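Local structure of protoporphyrinogen oxidase (Exiguobacterium sibiricum, 3LOV) at residues K127-V130 against A131-L135; A176-I179 against D180-S183; E203-R206 against L207-P210. The protein probably catalyses the FAD-dependent, oxygen-consuming oxidation of coproporphyrinogen III to coproporphyrin III in heme b biosynthesis. All blocks are in the same frame, centred on the assembly; numbering follows the deposited sequence.

Three local contacts follow one another along a single chain, in series, with none enclosing or crossing another. Interaction 1 links successive turns of helix 124-135. Interaction 2 closes a tight turn in the segment between helices 160-172 and 189-198, and is the one of the three nearest the FAD. Interaction 3 lies where helix 201-207 runs out, just before residues 211-224, which are not modelled. Interactions 1 and 3 have centres about 17 Å apart and do not touch, though Phe202, on the same helix as interaction 3, packs against Leu134 and Leu135. Interaction 2 is centred about 23 Å from each of the others and ties its turn to helices 150-158 and 160-172.

Interaction 1: residues K127-V130 against A131-L135; sequences KQEV and ADLLL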
loop_
_atom_site.group_PDB
_atom_site.type_symbol
_atom_site.label_atom_id
_atom_site.label_comp_id
_atom_site.label_asym_id
_atom_site.label_seq_id
_atom_site.Cartn_x
_atom_site.Cartn_y
_atom_site.Cartn_z
ATOM N N LYS A 127 -0.598 -31.738 1.094
ATOM C CA LYS A 127 -0.626 -31.732 -0.368
ATOM C C LYS A 127 -1.732 -32.625 -0.899
ATOM O O LYS A 127 -2.538 -32.195 -1.714
ATOM C CB LYS A 127 0.716 -32.111 -0.960
ATOM C CG LYS A 127 1.733 -31.060 -0.719
ATOM C CD LYS A 127 3.050 -31.304 -1.443
ATOM C CE LYS A 127 3.994 -32.287 -0.743
ATOM N NZ LYS A 127 5.353 -32.321 -1.421
ATOM N N GLN A 128 -1.834 -33.838 -0.385
ATOM C CA GLN A 128 -2.869 -34.727 -0.860
ATOM C C GLN A 128 -4.214 -34.080 -0.611
ATOM O O GLN A 128 -5.108 -34.182 -1.415
ATOM C CB GLN A 128 -2.814 -36.062 -0.157
ATOM C CG GLN A 128 -3.838 -37.083 -0.670
ATOM C CD GLN A 128 -3.611 -37.415 -2.133
ATOM O OE1 GLN A 128 -2.546 -37.887 -2.517
ATOM N NE2 GLN A 128 -4.601 -37.154 -2.950
ATOM N N GLU A 129 -4.358 -33.425 0.517
ATOM C CA GLU A 129 -5.643 -32.791 0.853
ATOM C C GLU A 129 -6.008 -31.613 -0.074
ATOM O O GLU A 129 -7.179 -31.388 -0.358
ATOM C CB GLU A 129 -5.614 -32.309 2.292
ATOM C CG GLU A 129 -6.667 -31.307 2.609
ATOM C CD GLU A 129 -6.572 -30.807 4.032
ATOM O OE1 GLU A 129 -5.444 -30.643 4.562
ATOM O OE2 GLU A 129 -7.636 -30.563 4.604
ATOM N N VAL A 130 -5.007 -30.861 -0.500
ATOM C CA VAL A 130 -5.219 -29.752 -1.447
ATOM C C VAL A 130 -5.664 -30.322 -2.771
ATOM O O VAL A 130 -6.652 -29.862 -3.326
ATOM C CB VAL A 130 -3.938 -28.870 -1.583
ATOM C CG1 VAL A 130 -4.029 -27.929 -2.731
ATOM C CG2 VAL A 130 -3.762 -28.114 -0.278
ATOM N N ALA A 131 -5.031 -31.408 -3.205
ATOM C CA ALA A 131 -5.381 -32.022 -4.486
ATOM C C ALA A 131 -6.820 -32.521 -4.487
ATOM O O ALA A 131 -7.581 -32.233 -5.423
ATOM C CB ALA A 131 -4.395 -33.137 -4.874
ATOM N N ASP A 132 -7.212 -33.199 -3.413
ATOM C CA ASP A 132 -8.535 -33.769 -3.310
ATOM C C ASP A 132 -9.590 -32.684 -3.283
ATOM O O ASP A 132 -10.691 -32.850 -3.843
ATOM C CB ASP A 132 -8.682 -34.595 -2.019
ATOM C CG ASP A 132 -7.844 -35.872 -2.025
ATOM O OD1 ASP A 132 -7.286 -36.241 -3.078
ATOM O OD2 ASP A 132 -7.732 -36.496 -0.959
ATOM N N LEU A 133 -9.298 -31.594 -2.576
ATOM C CA LEU A 133 -10.230 -30.450 -2.527
ATOM C C LEU A 133 -10.372 -29.808 -3.933
ATOM O O LEU A 133 -11.477 -29.532 -4.357
ATOM C CB LEU A 133 -9.803 -29.413 -1.464
ATOM C CG LEU A 133 -9.946 -29.761 0.043
ATOM C CD1 LEU A 133 -9.204 -28.755 0.931
ATOM C CD2 LEU A 133 -11.388 -29.797 0.459
ATOM N N LEU A 134 -9.253 -29.639 -4.659
ATOM C CA LEU A 134 -9.276 -28.981 -5.968
ATOM C C LEU A 134 -9.965 -29.819 -7.060
ATOM O O LEU A 134 -10.819 -29.280 -7.795
ATOM C CB LEU A 134 -7.878 -28.536 -6.404
ATOM C CG LEU A 134 -7.240 -27.377 -5.603
ATOM C CD1 LEU A 134 -5.813 -27.240 -6.016
ATOM C CD2 LEU A 134 -7.984 -26.033 -5.811
ATOM N N LEU A 135 -9.630 -31.121 -7.129
ATOM C CA LEU A 135 -10.195 -32.023 -8.142
ATOM C C LEU A 135 -11.562 -32.555 -7.829
ATOM O O LEU A 135 -12.268 -32.971 -8.762
ATOM C CB LEU A 135 -9.288 -33.225 -8.394
ATOM C CG LEU A 135 -7.954 -32.874 -9.037
ATOM C CD1 LEU A 135 -7.070 -34.116 -9.028
ATOM C CD2 LEU A 135 -8.162 -32.312 -10.445
#
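Gln128 reaches along the helix to overlap Asp132 one turn later, where NE2 donates to carboxylate OD1 at 2.8 Å. The bond lies in the amide plane of Gln128 but comes down on OD1 from above the carboxylate plane; the two flat groups are turned 41° apart, and the bond is bent, with an N-H...O angle of 144°. The kink at chi2 (62°) brings the amide alongside the next turn, and the last torsion turns NE2, not OE1, to Asp132. At the other end of the same amide, OE1 is hydrogen-bonded to Arg117 NH2, so both ends are engaged and the rotation of the group is fixed. Beneath these side chains runs the regular i to i+4 bonding of helix 124-135, with Ala131 N to Lys127 O at 3.0 Å and Leu134 N to Val130 O at 2.9 Å. The helix is amphipathic, and its apolar side carries Val130 and Leu134, which lie alongside each other and point the same way with Val130 CG1 3.8 Å from Leu134 CD1. Both rest on Pro110; Leu122 touches Val130, while Leu113 and Phe202 meet Leu134. Glu129 turns only its aliphatic stem to Leu133, with Glu129 CG 4.0 Å from Leu133 CD1. Lys127 points away from the following turn, and its NZ is hydrogen-bonded to the carbonyl oxygens of Arg117 and Thr119.

Interaction 2: residues A176-I179 against D180-S183; sequences AGNI and DQMS
Asn178 and Gln181 lie side by side and point the same way, their amide planes inclined by 33°. Asn178 ND2 and Gln181 NE2 stand 3.8 Å apart without a bond between them, and the aliphatic parts meet where Asn178 CB comes within 4.1 Å of Gln181 CG. The oxygen of the asparagine amide, OD1, instead takes a hydrogen bond from Arg334 NH2. Under the pair the backbone makes a type I beta turn, with Ile179 and Asp180 at its corners: Gln181 N donates to Asn178 O at 3.0 Å, nearly straight at 168° but from above the carbonyl plane. Met182 N adds a weak, longer bond to the same oxygen, Asn178 O, at 3.4 Å. The selenomethionine side chain of Met182 then runs back past the turn, extended beyond CG (chi2 169°), and lays its methyl CE 3.7 Å from the carbonyl carbon C of Gly177. The side chain of Ile179 packs on two helices, touching Leu150 and Leu154 of 150-158 and Val163 and Ile167 of 160-172. Asp180 OD1 forms a salt bridge with Arg155, and Met182 lies about 10 Å from the FAD-binding residue Val445, side chain to side chain.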
loop_
_atom_site.group_PDB
_atom_site.type_symbol
_atom_site.label_atom_id
_atom_site.label_comp_id
_atom_site.label_asym_id
_atom_site.label_seq_id
_atom_site.Cartn_x
_atom_site.Cartn_y
_atom_site.Cartn_z
ATOM N N ALA A 176 0.957 -7.143 5.278
ATOM C CA ALA A 176 0.810 -7.946 6.484
ATOM C C ALA A 176 -0.615 -8.108 7.022
ATOM O O ALA A 176 -0.797 -8.485 8.189
ATOM C CB ALA A 176 1.693 -7.380 7.591
ATOM N N GLY A 177 -1.616 -7.844 6.190
ATOM C CA GLY A 177 -3.000 -7.924 6.614
ATOM C C GLY A 177 -3.465 -9.330 6.896
ATOM O O GLY A 177 -2.776 -10.325 6.611
ATOM N N ASN A 178 -4.637 -9.413 7.489
ATOM C CA ASN A 178 -5.171 -10.655 7.911
ATOM C C ASN A 178 -6.073 -11.193 6.809
ATOM O O ASN A 178 -7.116 -10.620 6.528
ATOM C CB ASN A 178 -5.946 -10.471 9.240
ATOM C CG ASN A 178 -5.021 -10.195 10.432
ATOM O OD1 ASN A 178 -4.102 -10.960 10.685
ATOM N ND2 ASN A 178 -5.282 -9.124 11.172
ATOM N N ILE A 179 -5.689 -12.305 6.196
ATOM C CA ILE A 179 -6.531 -12.895 5.178
ATOM C C ILE A 179 -7.993 -13.088 5.650
ATOM O O ILE A 179 -8.927 -12.946 4.846
ATOM C CB ILE A 179 -5.932 -14.222 4.628
ATOM C CG1 ILE A 179 -6.542 -14.556 3.265
ATOM C CG2 ILE A 179 -6.166 -15.385 5.584
ATOM C CD1 ILE A 179 -5.687 -15.512 2.422
ATOM N N ASP A 180 -8.210 -13.379 6.943
ATOM C CA ASP A 180 -9.570 -13.686 7.428
ATOM C C ASP A 180 -10.468 -12.456 7.660
ATOM O O ASP A 180 -11.631 -12.602 8.061
ATOM C CB ASP A 180 -9.527 -14.550 8.712
ATOM C CG ASP A 180 -9.055 -15.975 8.433
ATOM O OD1 ASP A 180 -9.674 -16.645 7.584
ATOM O OD2 ASP A 180 -8.043 -16.418 9.036
ATOM N N GLN A 181 -9.949 -11.255 7.445
ATOM C CA GLN A 181 -10.791 -10.031 7.573
ATOM C C GLN A 181 -10.983 -9.234 6.253
ATOM O O GLN A 181 -12.041 -8.591 6.047
ATOM C CB GLN A 181 -10.203 -9.095 8.651
ATOM C CG GLN A 181 -9.936 -9.774 10.014
ATOM C CD GLN A 181 -9.526 -8.785 11.068
ATOM O OE1 GLN A 181 -9.717 -7.560 10.920
ATOM N NE2 GLN A 181 -8.971 -9.297 12.155
HETATM N N MSE A 182 -9.985 -9.323 5.369
HETATM C CA MSE A 182 -9.987 -8.655 4.046
HETATM C C MSE A 182 -11.214 -9.093 3.256
HETATM O O MSE A 182 -11.630 -10.218 3.366
HETATM C CB MSE A 182 -8.821 -9.120 3.201
HETATM C CG MSE A 182 -7.437 -8.583 3.421
HETATM SE SE MSE A 182 -6.321 -9.808 2.293
HETATM C CE MSE A 182 -4.866 -9.543 3.525
ATOM N N SER A 183 -11.749 -8.206 2.439
ATOM C CA SER A 183 -12.869 -8.508 1.544
ATOM C C SER A 183 -12.435 -9.446 0.396
ATOM O O SER A 183 -11.296 -9.424 -0.050
ATOM C CB SER A 183 -13.408 -7.202 0.962
ATOM O OG SER A 183 -14.096 -7.396 -0.273
#

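Interaction 3: residues E203-R206 against L207-P210; sequences EGMR and LMRP
Arg209 bends back on Arg206 and grips its carbonyl oxygen side-on, just where helix 201-207 gives way to an irregular segment. Arg209 NE donates at 2.9 Å to Arg206 O, in the carbonyl plane and on a lone pair; Arg209 NH2 reaches the same oxygen at 3.2 Å from 50° above that plane. A weak bond from Arg209 N adds a third donor, so a carbonyl near the end of the helix is held by backbone and side chain of one residue. The bend at chi3 (-48°) folds the chain back for this grip and lays one guanidinium face over Arg206 CB, 3.5 Å from its plane. The two arginines then run side by side with guanidinium planes 24° apart and Arg206 NH1 4.1 Å from Arg209 NH1, a proximity of like charges probably eased by the carboxylate of Glu203. Glu203 OE1 sits at the edge of the Arg206 guanidinium, in a salt bridge of 3.0 Å to NE, while Arg206 NH1 donates to Thr111 O. With a leucine at Arg206, the Glu203 carboxylate would probably be left without its cationic mate and Thr111 O without this N-H donor. Farther round, Leu207 N donates to Glu203 O, an i to i+4 bond. The selenomethionines Met205 and Met208 both pack on Val106 and helix 189-198, pointing the same way, with Met205 CE 3.8 Å from Met208 SE.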
loop_
_atom_site.group_PDB
_atom_site.type_symbol
_atom_site.label_atom_id
_atom_site.label_comp_id
_atom_site.label_asym_id
_atom_site.label_seq_id
_atom_site.Cartn_x
_atom_site.Cartn_y
_atom_site.Cartn_z
ATOM N N GLU A 203 -10.526 -24.954 -11.675
ATOM C CA GLU A 203 -10.664 -24.671 -13.121
ATOM C C GLU A 203 -10.839 -23.176 -13.403
ATOM O O GLU A 203 -10.523 -22.692 -14.493
ATOM C CB GLU A 203 -11.805 -25.478 -13.728
ATOM C CG GLU A 203 -11.573 -27.025 -13.722
ATOM C CD GLU A 203 -10.509 -27.561 -14.688
ATOM O OE1 GLU A 203 -9.918 -26.787 -15.464
ATOM O OE2 GLU A 203 -10.277 -28.800 -14.675
ATOM N N GLY A 204 -11.306 -22.434 -12.416
ATOM C CA GLY A 204 -11.347 -20.983 -12.545
ATOM C C GLY A 204 -9.950 -20.393 -12.591
ATOM O O GLY A 204 -9.652 -19.549 -13.443
HETATM N N MSE A 205 -9.086 -20.825 -11.680
HETATM C CA MSE A 205 -7.683 -20.362 -11.693
HETATM C C MSE A 205 -6.939 -20.841 -12.929
HETATM O O MSE A 205 -5.984 -20.197 -13.371
HETATM C CB MSE A 205 -6.920 -20.814 -10.448
HETATM C CG MSE A 205 -7.529 -20.373 -9.139
HETATM SE SE MSE A 205 -7.904 -18.458 -9.106
HETATM C CE MSE A 205 -6.094 -17.804 -9.282
ATOM N N ARG A 206 -7.348 -21.982 -13.469
ATOM C CA ARG A 206 -6.740 -22.481 -14.693
ATOM C C ARG A 206 -7.071 -21.626 -15.917
ATOM O O ARG A 206 -6.227 -21.510 -16.792
ATOM C CB ARG A 206 -7.073 -23.959 -14.924
ATOM C CG ARG A 206 -6.221 -24.882 -14.039
ATOM C CD ARG A 206 -6.907 -26.178 -13.742
ATOM N NE ARG A 206 -7.002 -27.125 -14.864
ATOM C CZ ARG A 206 -6.020 -27.952 -15.239
ATOM N NH1 ARG A 206 -4.821 -27.910 -14.650
ATOM N NH2 ARG A 206 -6.226 -28.824 -16.224
ATOM N N LEU A 207 -8.266 -21.025 -15.982
ATOM C CA LEU A 207 -8.565 -20.016 -17.018
ATOM C C LEU A 207 -7.573 -18.843 -16.971
ATOM O O LEU A 207 -7.288 -18.249 -17.995
ATOM C CB LEU A 207 -9.971 -19.429 -16.832
ATOM C CG LEU A 207 -11.199 -20.303 -17.048
ATOM C CD1 LEU A 207 -12.380 -19.413 -16.966
ATOM C CD2 LEU A 207 -11.132 -21.049 -18.398
HETATM N N MSE A 208 -7.072 -18.519 -15.771
HETATM C CA MSE A 208 -6.149 -17.381 -15.536
HETATM C C MSE A 208 -4.660 -17.693 -15.725
HETATM O O MSE A 208 -3.829 -16.833 -15.429
HETATM C CB MSE A 208 -6.323 -16.840 -14.092
HETATM C CG MSE A 208 -7.704 -16.261 -13.754
HETATM SE SE MSE A 208 -7.909 -15.657 -11.859
HETATM C CE MSE A 208 -6.332 -14.403 -11.843
ATOM N N ARG A 209 -4.294 -18.899 -16.167
ATOM C CA ARG A 209 -2.858 -19.247 -16.267
ATOM C C ARG A 209 -2.169 -18.441 -17.345
ATOM O O ARG A 209 -2.780 -18.174 -18.385
ATOM C CB ARG A 209 -2.615 -20.714 -16.609
ATOM C CG ARG A 209 -2.542 -21.651 -15.406
ATOM C CD ARG A 209 -2.695 -23.085 -15.880
ATOM N NE ARG A 209 -3.848 -23.166 -16.781
ATOM C CZ ARG A 209 -4.158 -24.212 -17.541
ATOM N NH1 ARG A 209 -3.431 -25.327 -17.509
ATOM N NH2 ARG A 209 -5.233 -24.149 -18.319
ATOM N N PRO A 210 -0.883 -18.086 -17.117
ATOM C CA PRO A 210 -0.057 -17.340 -18.105
ATOM C C PRO A 210 0.278 -18.101 -19.398
ATOM O O PRO A 210 -0.214 -19.210 -19.620
ATOM C CB PRO A 210 1.231 -17.018 -17.322
ATOM C CG PRO A 210 0.858 -17.147 -15.851
ATOM C CD PRO A 210 -0.229 -18.174 -15.787
#